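Local coordinates for geranylgeranyl pyrophosphate synthase (Corynebacterium glutamicum, PDB 3Q2Q), which probably catalyses the chain elongation of isoprenoid diphosphates in isoprenoid biosynthesis, as a magnesium-dependent prenyltransferase of the FPP/GGPP synthase family, at residues 108-113 / 144-149; 194-199 / 232-237; 244-249 / 266-271. All coordinates share one frame; numbering follows the deposited sequence. Where two conformers were deposited one is given.

The three contacts follow one another along an all-helical prenyl synthase fold, each closing before the next opens. Contact 1 joins helix 95-119 to helix 133-157, contact 2 joins helix 188-213 to helix 219-246, and contact 3 joins the end of that same helix 219-246 to helix 267-272. Contact centres lie about 20 Å apart for contacts 1 and 2, 16 Å for contacts 2 and 3, and 31 Å for contacts 1 and 3, which fall on opposite sides of the chain's centre. Contacts 1 and 2 both touch dimethylallyl diphosphate, the first at its hydrocarbon part and the second also at its phosphate oxygens, so helices 95-119 and 188-213 each bring side chains to the ligand.

Contact 1 of 3, residues 108-113 / 144-149; sequences HLATLY and DILLAH. With DMA (dimethylallyl diphosphate), chain B.
Segments 108-113 and 144-149, of helices 95-119 and 133-157, run nearly antiparallel, with 164° between their directions and 8.6 Å between the segment axes at closest approach. The CA atoms of Ala110 and Leu146 lie 5.7 Å apart, which the small side chain of Ala110 allows. Its CB meets CB of Leu146 at 4.0 Å and CD2 of Leu147 at 3.7 Å, so one methyl touches two consecutive leucines. Leu146 supplies most of the remaining packing through a single branch: its CD2 lies 3.6 Å from CB of Leu109 and approaches the backbone N of Ala110. The same methyl reaches the ring edge of Tyr113, 3.9 Å from CE2 and near the ring plane.

The other side of segment 108-113 serves the ligand. Thr111, with OG1 between its backbone N and carbonyl carbon (chi1 66°), donates to O of His108 at 2.8 Å, and OG1 lies 3.1 Å from C4 of dimethylallyl diphosphate. Leu112 CD2 meets C2 of the ligand. Helix 95-119 runs on to Asp115 and Asp119, calcium ligands in a sequence matching the family's DDxxD motif. Asp144 OD2 bonds to His114 of the second subunit, placing this part of helix 133-157 in the interface between the subunits.

The side-chain contacts between the segments are all apolar, consistent with pairing by close fit and exclusion of water, while the threonine hydroxyl bonds within its own helix.

Contact 2 of 3, residues 194-199 / 232-237; sequences NVIREK and VGMIFQ. With DMA (dimethylallyl diphosphate), chain B.
Within the all-helical prenyl synthase fold, apolar packing between segments 194-199 and 232-237, of helices 188-213 and 219-246, sets Ile196 against Gln237 and Met234. With CG anti to the backbone N (chi1 -176°), Gln237 brings its aliphatic part to the isoleucine: CG lies 3.4 Å from Ile196 CD1, and CB lies 3.6 Å from Ile196 CG2. Met234, bent at chi2 and chi3, curls its thioether against the same residue, with SD 3.7 Å from Ile196 CG2. That sulfur also lies 3.6 Å from the backbone N of Arg197.

Polar interactions point elsewhere. The amide of Gln237 bonds through NE2 to Asp241, one turn onward. Arg197 NH2 forms a salt bridge to Glu198 OE2 at 3.1 Å whose hydrogen bond is weak, bent to 127° at the N-H; Arg178 NH2 also pairs with Glu198 OE2. Lys199 NZ donates to the diphosphate end of bound dimethylallyl diphosphate, at O1 (3.1 Å) and more weakly O1A (2.9 Å); a salt bridge to Glu179 adds an anionic partner.

The segment axes cross at 121°, 9.3 Å apart at closest approach. Helix 159-181 packs on Asn194, Val195 and Glu198, while helices 309-328 and 335-349 flank helix 219-246 at Ile235.

Contact 3 of 3, residues 244-249 / 266-271; sequences DIFSET and TLPVLY
Ile245 extends from the last turn of helix 219-246 with CG1 anti to its carbonyl carbon (chi1 -62°) and CD1 carried on outward (chi2 154°), bringing that terminal methyl to Thr266, Pro268 and Val269. Within the all-helical prenyl synthase fold, this contact joins the end of one helix to the first turn of the short helix 267-272, with Thr266 at the N-cap position, though its side chain makes no capping bond.

CD1 of Ile245 lies 3.4 Å from Thr266 OG1, 3.7 Å from Val269 CG2 and 3.9 Å from Pro268 CG, so a single methyl meets three side chains. Ile245 CG2 lies 3.5 Å above the centre of the neighbouring Phe246 ring, giving that face an aliphatic neighbour within the same segment. Two conformers were modelled for this isoleucine; all these contacts hold for the one described and are to that extent tentative.

Leu301 and Leu304 of helix 294-306 also pack on Ile245, and Ala313 of helix 309-328 packs on Pro268. Phe246 lies with its side chain about 5 Å from that of Ser305, a residue of the second calcium site. Its ring presents an edge to the proline: CE1 is 3.7 Å from Pro268 CB, which sits near the aromatic plane.

Contact 1 of 3, residues 108-113 / 144-149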
loop_
_atom_site.group_PDB
_atom_site.type_symbol
_atom_site.label_atom_id
_atom_site.label_comp_id
_atom_site.label_asym_id
_atom_site.label_seq_id
_atom_site.Cartn_x
_atom_site.Cartn_y
_atom_site.Cartn_z
ATOM N N HIS A 108 6.790 -4.657 7.625
ATOM C CA HIS A 108 7.267 -3.723 8.630
ATOM C C HIS A 108 7.904 -2.482 8.003
ATOM O O HIS A 108 7.603 -1.350 8.412
ATOM C CB HIS A 108 8.250 -4.442 9.587
ATOM C CG HIS A 108 8.988 -3.526 10.514
ATOM N ND1 HIS A 108 8.344 -2.678 11.393
ATOM C CD2 HIS A 108 10.316 -3.332 10.703
ATOM C CE1 HIS A 108 9.243 -1.998 12.082
ATOM N NE2 HIS A 108 10.448 -2.374 11.681
ATOM N N LEU A 109 8.782 -2.674 7.024
ATOM C CA LEU A 109 9.463 -1.548 6.389
ATOM C C LEU A 109 8.487 -0.664 5.607
ATOM O O LEU A 109 8.599 0.551 5.622
ATOM C CB LEU A 109 10.626 -2.021 5.494
ATOM C CG LEU A 109 11.762 -2.736 6.250
ATOM C CD1 LEU A 109 12.808 -3.279 5.269
ATOM C CD2 LEU A 109 12.424 -1.808 7.300
ATOM N N ALA A 110 7.531 -1.283 4.921
ATOM C CA ALA A 110 6.538 -0.531 4.147
ATOM C C ALA A 110 5.768 0.441 5.053
ATOM O O ALA A 110 5.591 1.621 4.727
ATOM C CB ALA A 110 5.559 -1.516 3.421
ATOM N N THR A 111 5.331 -0.053 6.202
ATOM C CA THR A 111 4.554 0.750 7.159
ATOM C C THR A 111 5.357 1.896 7.759
ATOM O O THR A 111 4.839 2.995 7.945
ATOM C CB THR A 111 3.950 -0.116 8.298
ATOM O OG1 THR A 111 4.994 -0.661 9.118
ATOM C CG2 THR A 111 3.113 -1.218 7.728
ATOM N N LEU A 112 6.627 1.649 8.044
ATOM C CA LEU A 112 7.521 2.732 8.430
ATOM C C LEU A 112 7.559 3.829 7.376
ATOM O O LEU A 112 7.541 5.009 7.707
ATOM C CB LEU A 112 8.952 2.222 8.681
ATOM C CG LEU A 112 9.207 1.500 10.004
ATOM C CD1 LEU A 112 10.671 1.058 10.082
ATOM C CD2 LEU A 112 8.847 2.365 11.211
ATOM N N TYR A 113 7.636 3.452 6.105
ATOM C CA TYR A 113 7.693 4.452 5.048
ATOM C C TYR A 113 6.429 5.292 5.054
ATOM O O TYR A 113 6.482 6.527 4.959
ATOM C CB TYR A 113 7.863 3.793 3.686
ATOM C CG TYR A 113 9.280 3.455 3.342
ATOM C CD1 TYR A 113 10.258 4.442 3.313
ATOM C CD2 TYR A 113 9.645 2.157 3.010
ATOM C CE1 TYR A 113 11.564 4.140 2.983
ATOM C CE2 TYR A 113 10.947 1.839 2.683
ATOM C CZ TYR A 113 11.904 2.836 2.669
ATOM O OH TYR A 113 13.207 2.535 2.341
ATOM N N ASP A 144 4.661 1.331 -1.159
ATOM C CA ASP A 144 3.810 0.563 -2.084
ATOM C C ASP A 144 4.576 -0.512 -2.886
ATOM O O ASP A 144 4.082 -1.631 -3.067
ATOM C CB ASP A 144 3.103 1.513 -3.051
ATOM C CG ASP A 144 1.981 2.323 -2.381
ATOM O OD1 ASP A 144 1.722 2.144 -1.166
ATOM O OD2 ASP A 144 1.343 3.142 -3.088
ATOM N N ILE A 145 5.778 -0.198 -3.371
ATOM C CA ILE A 145 6.494 -1.188 -4.154
ATOM C C ILE A 145 6.896 -2.314 -3.211
ATOM O O ILE A 145 6.902 -3.496 -3.607
ATOM C CB ILE A 145 7.736 -0.627 -4.926
ATOM C CG1 ILE A 145 8.202 -1.632 -5.982
ATOM C CG2 ILE A 145 8.919 -0.336 -3.976
ATOM C CD1 ILE A 145 7.203 -1.859 -7.132
ATOM N N LEU A 146 7.211 -1.964 -1.967
ATOM C CA LEU A 146 7.501 -2.992 -0.953
ATOM C C LEU A 146 6.320 -3.962 -0.762
ATOM O O LEU A 146 6.513 -5.177 -0.680
ATOM C CB LEU A 146 7.945 -2.375 0.385
ATOM C CG LEU A 146 9.474 -2.361 0.606
ATOM C CD1 LEU A 146 10.220 -1.599 -0.480
ATOM C CD2 LEU A 146 9.789 -1.804 1.988
ATOM N N LEU A 147 5.102 -3.438 -0.700
ATOM C CA LEU A 147 3.913 -4.292 -0.578
ATOM C C LEU A 147 3.758 -5.165 -1.804
ATOM O O LEU A 147 3.360 -6.319 -1.685
ATOM C CB LEU A 147 2.628 -3.463 -0.351
ATOM C CG LEU A 147 2.706 -2.604 0.932
ATOM C CD1 LEU A 147 1.644 -1.509 0.964
ATOM C CD2 LEU A 147 2.631 -3.443 2.218
ATOM N N ALA A 148 4.064 -4.630 -2.988
ATOM C CA ALA A 148 4.052 -5.447 -4.192
ATOM C C ALA A 148 5.069 -6.592 -4.080
ATOM O O ALA A 148 4.761 -7.724 -4.408
ATOM C CB ALA A 148 4.340 -4.605 -5.439
ATOM N N HIS A 149 6.281 -6.293 -3.625
ATOM C CA HIS A 149 7.279 -7.354 -3.417
ATOM C C HIS A 149 6.754 -8.406 -2.433
ATOM O O HIS A 149 6.856 -9.603 -2.689
ATOM C CB HIS A 149 8.561 -6.787 -2.812
ATOM C CG HIS A 149 9.307 -5.854 -3.712
ATOM N ND1 HIS A 149 9.409 -6.053 -5.065
ATOM C CD2 HIS A 149 10.043 -4.751 -3.436
ATOM C CE1 HIS A 149 10.138 -5.089 -5.600
ATOM N NE2 HIS A 149 10.536 -4.286 -4.629
HETATM C C1 DMA B . 6.248 3.458 13.530
HETATM O O1 DMA B . 5.264 3.743 14.523
HETATM C C2 DMA B . 5.570 2.848 12.328
HETATM C C3 DMA B . 4.666 1.872 12.486
HETATM C C4 DMA B . 3.998 1.278 11.286
HETATM C C5 DMA B . 4.319 1.379 13.870
HETATM P PA DMA B . 5.612 4.719 15.757
HETATM O O1A DMA B . 4.976 6.063 15.493
HETATM O O2A DMA B . 5.348 3.983 17.052
HETATM O O3A DMA B . 7.198 4.914 15.600
HETATM P PB DMA B . 7.821 6.377 15.835
HETATM O O1B DMA B . 9.305 6.135 15.696
HETATM O O2B DMA B . 7.356 6.721 17.230
HETATM O O3B DMA B . 7.208 7.227 14.742
#

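Contact 2 of 3, residues 194-199 / 232-237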
loop_
_atom_site.group_PDB
_atom_site.type_symbol
_atom_site.label_atom_id
_atom_site.label_comp_id
_atom_site.label_asym_id
_atom_site.label_seq_id
_atom_site.Cartn_x
_atom_site.Cartn_y
_atom_site.Cartn_z
ATOM N N ASN A 194 -5.471 -0.094 22.327
ATOM C CA ASN A 194 -5.890 -0.505 20.984
ATOM C C ASN A 194 -4.881 -0.103 19.937
ATOM O O ASN A 194 -4.573 -0.870 19.027
ATOM C CB ASN A 194 -7.246 0.120 20.618
ATOM C CG ASN A 194 -8.402 -0.524 21.345
ATOM O OD1 ASN A 194 -8.290 -1.644 21.811
ATOM N ND2 ASN A 194 -9.528 0.184 21.433
ATOM N N VAL A 195 -4.367 1.125 20.055
ATOM C CA VAL A 195 -3.389 1.596 19.120
ATOM C C VAL A 195 -2.153 0.702 19.099
ATOM O O VAL A 195 -1.633 0.408 18.028
ATOM C CB VAL A 195 -2.931 3.018 19.430
ATOM C CG1 VAL A 195 -1.713 3.324 18.599
ATOM C CG2 VAL A 195 -4.068 4.035 19.128
ATOM N N ILE A 196 -1.671 0.304 20.275
ATOM C CA ILE A 196 -0.463 -0.525 20.347
ATOM C C ILE A 196 -0.728 -1.949 19.868
ATOM O O ILE A 196 0.066 -2.505 19.123
ATOM C CB ILE A 196 0.121 -0.603 21.773
ATOM C CG1 ILE A 196 0.568 0.778 22.238
ATOM C CG2 ILE A 196 1.319 -1.578 21.821
ATOM C CD1 ILE A 196 1.010 0.761 23.679
ATOM N N ARG A 197 -1.834 -2.533 20.303
ATOM C CA ARG A 197 -2.182 -3.875 19.847
ATOM C C ARG A 197 -2.196 -3.959 18.317
ATOM O O ARG A 197 -1.734 -4.953 17.707
ATOM C CB ARG A 197 -3.539 -4.297 20.411
ATOM C CG ARG A 197 -4.017 -5.653 19.867
ATOM C CD ARG A 197 -5.418 -6.021 20.406
ATOM N NE ARG A 197 -6.349 -4.912 20.209
ATOM C CZ ARG A 197 -7.032 -4.684 19.089
ATOM N NH1 ARG A 197 -6.917 -5.506 18.046
ATOM N NH2 ARG A 197 -7.835 -3.629 19.015
ATOM N N GLU A 198 -2.738 -2.919 17.691
ATOM C CA GLU A 198 -2.903 -2.885 16.234
ATOM C C GLU A 198 -1.662 -2.438 15.477
ATOM O O GLU A 198 -1.259 -3.084 14.505
ATOM C CB GLU A 198 -4.101 -1.989 15.845
ATOM C CG GLU A 198 -5.455 -2.600 16.250
ATOM C CD GLU A 198 -6.591 -1.600 16.228
ATOM O OE1 GLU A 198 -6.310 -0.410 16.044
ATOM O OE2 GLU A 198 -7.765 -1.995 16.414
ATOM N N LYS A 199 -1.058 -1.330 15.908
ATOM C CA LYS A 199 0.102 -0.783 15.216
ATOM C C LYS A 199 1.331 -1.641 15.400
ATOM O O LYS A 199 2.194 -1.675 14.529
ATOM C CB LYS A 199 0.472 0.605 15.757
ATOM C CG LYS A 199 -0.080 1.776 14.998
ATOM C CD LYS A 199 0.573 3.074 15.470
ATOM C CE LYS A 199 1.880 3.351 14.738
ATOM N NZ LYS A 199 2.402 4.722 15.040
ATOM N N VAL A 232 3.998 -9.980 23.817
ATOM C CA VAL A 232 5.328 -9.388 23.753
ATOM C C VAL A 232 5.351 -7.990 23.101
ATOM O O VAL A 232 6.047 -7.079 23.571
ATOM C CB VAL A 232 6.315 -10.370 23.073
ATOM C CG1 VAL A 232 7.203 -9.670 22.072
ATOM C CG2 VAL A 232 7.120 -11.081 24.133
ATOM N N GLY A 233 4.566 -7.808 22.046
ATOM C CA GLY A 233 4.440 -6.487 21.429
ATOM C C GLY A 233 3.943 -5.447 22.423
ATOM O O GLY A 233 4.406 -4.298 22.405
ATOM N N MET A 234 2.968 -5.821 23.258
ATOM C CA MET A 234 2.442 -4.902 24.275
ATOM C C MET A 234 3.525 -4.596 25.308
ATOM O O MET A 234 3.740 -3.460 25.679
ATOM C CB MET A 234 1.181 -5.467 24.960
ATOM C CG MET A 234 -0.011 -5.767 24.005
ATOM S SD MET A 234 -0.724 -4.273 23.236
ATOM C CE MET A 234 -0.621 -3.128 24.666
ATOM N N ILE A 235 4.228 -5.628 25.756
ATOM C CA ILE A 235 5.299 -5.442 26.720
ATOM C C ILE A 235 6.365 -4.481 26.192
ATOM O O ILE A 235 6.736 -3.529 26.883
ATOM C CB ILE A 235 5.923 -6.798 27.096
ATOM C CG1 ILE A 235 4.876 -7.688 27.795
ATOM C CG2 ILE A 235 7.172 -6.624 27.973
ATOM C CD1 ILE A 235 5.385 -9.123 28.083
ATOM N N PHE A 236 6.852 -4.696 24.968
ATOM C CA PHE A 236 7.933 -3.850 24.446
ATOM C C PHE A 236 7.518 -2.377 24.427
ATOM O O PHE A 236 8.284 -1.489 24.779
ATOM C CB PHE A 236 8.328 -4.259 23.014
ATOM C CG PHE A 236 9.104 -5.555 22.927
ATOM C CD1 PHE A 236 9.759 -6.074 24.029
ATOM C CD2 PHE A 236 9.172 -6.252 21.727
ATOM C CE1 PHE A 236 10.472 -7.270 23.941
ATOM C CE2 PHE A 236 9.885 -7.444 21.632
ATOM C CZ PHE A 236 10.537 -7.949 22.745
ATOM N N GLN A 237 6.309 -2.111 23.954
ATOM C CA GLN A 237 5.907 -0.706 23.787
ATOM C C GLN A 237 5.658 -0.016 25.133
ATOM O O GLN A 237 5.980 1.174 25.306
ATOM C CB GLN A 237 4.622 -0.620 22.968
ATOM C CG GLN A 237 4.235 0.834 22.692
ATOM C CD GLN A 237 5.306 1.541 21.876
ATOM O OE1 GLN A 237 5.553 1.176 20.731
ATOM N NE2 GLN A 237 5.966 2.533 22.472
HETATM C C1 DMA B . 6.248 3.458 13.530
HETATM O O1 DMA B . 5.264 3.743 14.523
HETATM C C2 DMA B . 5.570 2.848 12.328
HETATM C C3 DMA B . 4.666 1.872 12.486
HETATM C C4 DMA B . 3.998 1.278 11.286
HETATM C C5 DMA B . 4.319 1.379 13.870
HETATM P PA DMA B . 5.612 4.719 15.757
HETATM O O1A DMA B . 4.976 6.063 15.493
HETATM O O2A DMA B . 5.348 3.983 17.052
HETATM O O3A DMA B . 7.198 4.914 15.600
HETATM P PB DMA B . 7.821 6.377 15.835
HETATM O O1B DMA B . 9.305 6.135 15.696
HETATM O O2B DMA B . 7.356 6.721 17.230
HETATM O O3B DMA B . 7.208 7.227 14.742
#

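Contact 3 of 3, residues 244-249 / 266-271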
loop_
_atom_site.group_PDB
_atom_site.type_symbol
_atom_site.label_atom_id
_atom_site.label_comp_id
_atom_site.label_asym_id
_atom_site.label_seq_id
_atom_site.Cartn_x
_atom_site.Cartn_y
_atom_site.Cartn_z
ATOM N N ASP A 244 10.764 6.189 28.514
ATOM C CA ASP A 244 10.742 7.537 27.963
ATOM C C ASP A 244 10.451 8.588 29.036
ATOM O O ASP A 244 10.914 9.729 28.949
ATOM C CB ASP A 244 9.730 7.672 26.824
ATOM C CG ASP A 244 9.773 9.052 26.175
ATOM O OD1 ASP A 244 10.813 9.389 25.564
ATOM O OD2 ASP A 244 8.776 9.804 26.274
ATOM N N ILE A 245 9.682 8.211 30.046
ATOM C CA ILE A 245 9.275 9.162 31.068
ATOM C C ILE A 245 10.160 9.125 32.309
ATOM O O ILE A 245 10.511 10.169 32.858
ATOM C CB ILE A 245 7.817 8.923 31.491
ATOM C CG1 ILE A 245 6.888 9.126 30.295
ATOM C CG2 ILE A 245 7.441 9.843 32.654
ATOM C CD1 ILE A 245 5.582 8.364 30.391
ATOM N N PHE A 246 10.516 7.926 32.752
ATOM C CA PHE A 246 11.174 7.784 34.054
ATOM C C PHE A 246 12.680 7.516 34.052
ATOM O O PHE A 246 13.304 7.505 35.112
ATOM C CB PHE A 246 10.431 6.741 34.906
ATOM C CG PHE A 246 8.982 7.062 35.114
ATOM C CD1 PHE A 246 8.017 6.559 34.256
ATOM C CD2 PHE A 246 8.577 7.875 36.165
ATOM C CE1 PHE A 246 6.674 6.866 34.434
ATOM C CE2 PHE A 246 7.226 8.179 36.357
ATOM C CZ PHE A 246 6.277 7.677 35.492
ATOM N N SER A 247 13.279 7.303 32.908
ATOM C CA SER A 247 14.710 7.088 32.896
ATOM C C SER A 247 15.499 8.336 32.575
ATOM O O SER A 247 14.945 9.326 32.145
ATOM C CB SER A 247 15.098 5.936 31.991
ATOM O OG SER A 247 14.704 4.726 32.581
ATOM N N GLU A 248 16.800 8.299 32.813
ATOM C CA GLU A 248 17.645 9.457 32.542
ATOM C C GLU A 248 18.533 9.362 31.288
ATOM O O GLU A 248 18.272 10.011 30.284
ATOM C CB GLU A 248 18.528 9.703 33.760
ATOM C CG GLU A 248 18.087 8.936 35.002
ATOM C CD GLU A 248 18.396 7.440 34.929
ATOM O OE1 GLU A 248 19.564 7.066 34.698
ATOM O OE2 GLU A 248 17.470 6.631 35.121
ATOM N N THR A 249 19.579 8.546 31.359
ATOM C CA THR A 249 20.576 8.427 30.296
ATOM C C THR A 249 20.746 6.983 29.914
ATOM O O THR A 249 20.426 6.097 30.690
ATOM C CB THR A 249 21.963 8.922 30.736
ATOM O OG1 THR A 249 22.236 8.497 32.082
ATOM C CG2 THR A 249 22.046 10.423 30.642
ATOM N N THR A 266 1.347 8.674 27.042
ATOM C CA THR A 266 1.353 7.208 27.097
ATOM C C THR A 266 0.776 6.671 28.429
ATOM O O THR A 266 0.316 7.435 29.268
ATOM C CB THR A 266 2.780 6.711 26.895
ATOM O OG1 THR A 266 3.595 7.287 27.911
ATOM C CG2 THR A 266 3.320 7.217 25.550
ATOM N N LEU A 267 0.784 5.357 28.609
ATOM C CA LEU A 267 0.133 4.721 29.757
ATOM C C LEU A 267 0.393 5.340 31.138
ATOM O O LEU A 267 -0.530 5.561 31.893
ATOM C CB LEU A 267 0.493 3.236 29.813
ATOM C CG LEU A 267 -0.576 2.374 30.459
ATOM C CD1 LEU A 267 -1.966 2.817 29.986
ATOM C CD2 LEU A 267 -0.330 0.919 30.090
ATOM N N PRO A 268 1.655 5.560 31.495
ATOM C CA PRO A 268 1.880 6.078 32.857
ATOM C C PRO A 268 1.233 7.450 33.055
ATOM O O PRO A 268 0.750 7.751 34.144
ATOM C CB PRO A 268 3.406 6.173 32.951
ATOM C CG PRO A 268 3.915 5.230 31.885
ATOM C CD PRO A 268 2.904 5.312 30.769
ATOM N N VAL A 269 1.217 8.262 32.000
ATOM C CA VAL A 269 0.634 9.602 32.056
ATOM C C VAL A 269 -0.882 9.503 32.143
ATOM O O VAL A 269 -1.533 10.242 32.903
ATOM C CB VAL A 269 1.010 10.431 30.805
ATOM C CG1 VAL A 269 0.439 11.849 30.905
ATOM C CG2 VAL A 269 2.524 10.495 30.616
ATOM N N LEU A 270 -1.448 8.578 31.372
ATOM C CA LEU A 270 -2.897 8.380 31.359
ATOM C C LEU A 270 -3.389 7.894 32.726
ATOM O O LEU A 270 -4.410 8.338 33.219
ATOM C CB LEU A 270 -3.317 7.386 30.252
ATOM C CG LEU A 270 -2.998 7.826 28.815
ATOM C CD1 LEU A 270 -3.446 6.752 27.782
ATOM C CD2 LEU A 270 -3.669 9.182 28.532
ATOM N N TYR A 271 -2.668 6.956 33.334
ATOM C CA TYR A 271 -3.004 6.543 34.686
ATOM C C TYR A 271 -2.920 7.677 35.709
ATOM O O TYR A 271 -3.807 7.819 36.550
ATOM C CB TYR A 271 -2.106 5.400 35.123
ATOM C CG TYR A 271 -2.559 4.043 34.620
ATOM C CD1 TYR A 271 -3.843 3.578 34.857
ATOM C CD2 TYR A 271 -1.693 3.230 33.919
ATOM C CE1 TYR A 271 -4.246 2.337 34.400
ATOM C CE2 TYR A 271 -2.080 1.988 33.467
ATOM C CZ TYR A 271 -3.349 1.545 33.703
ATOM O OH TYR A 271 -3.704 0.297 33.241
#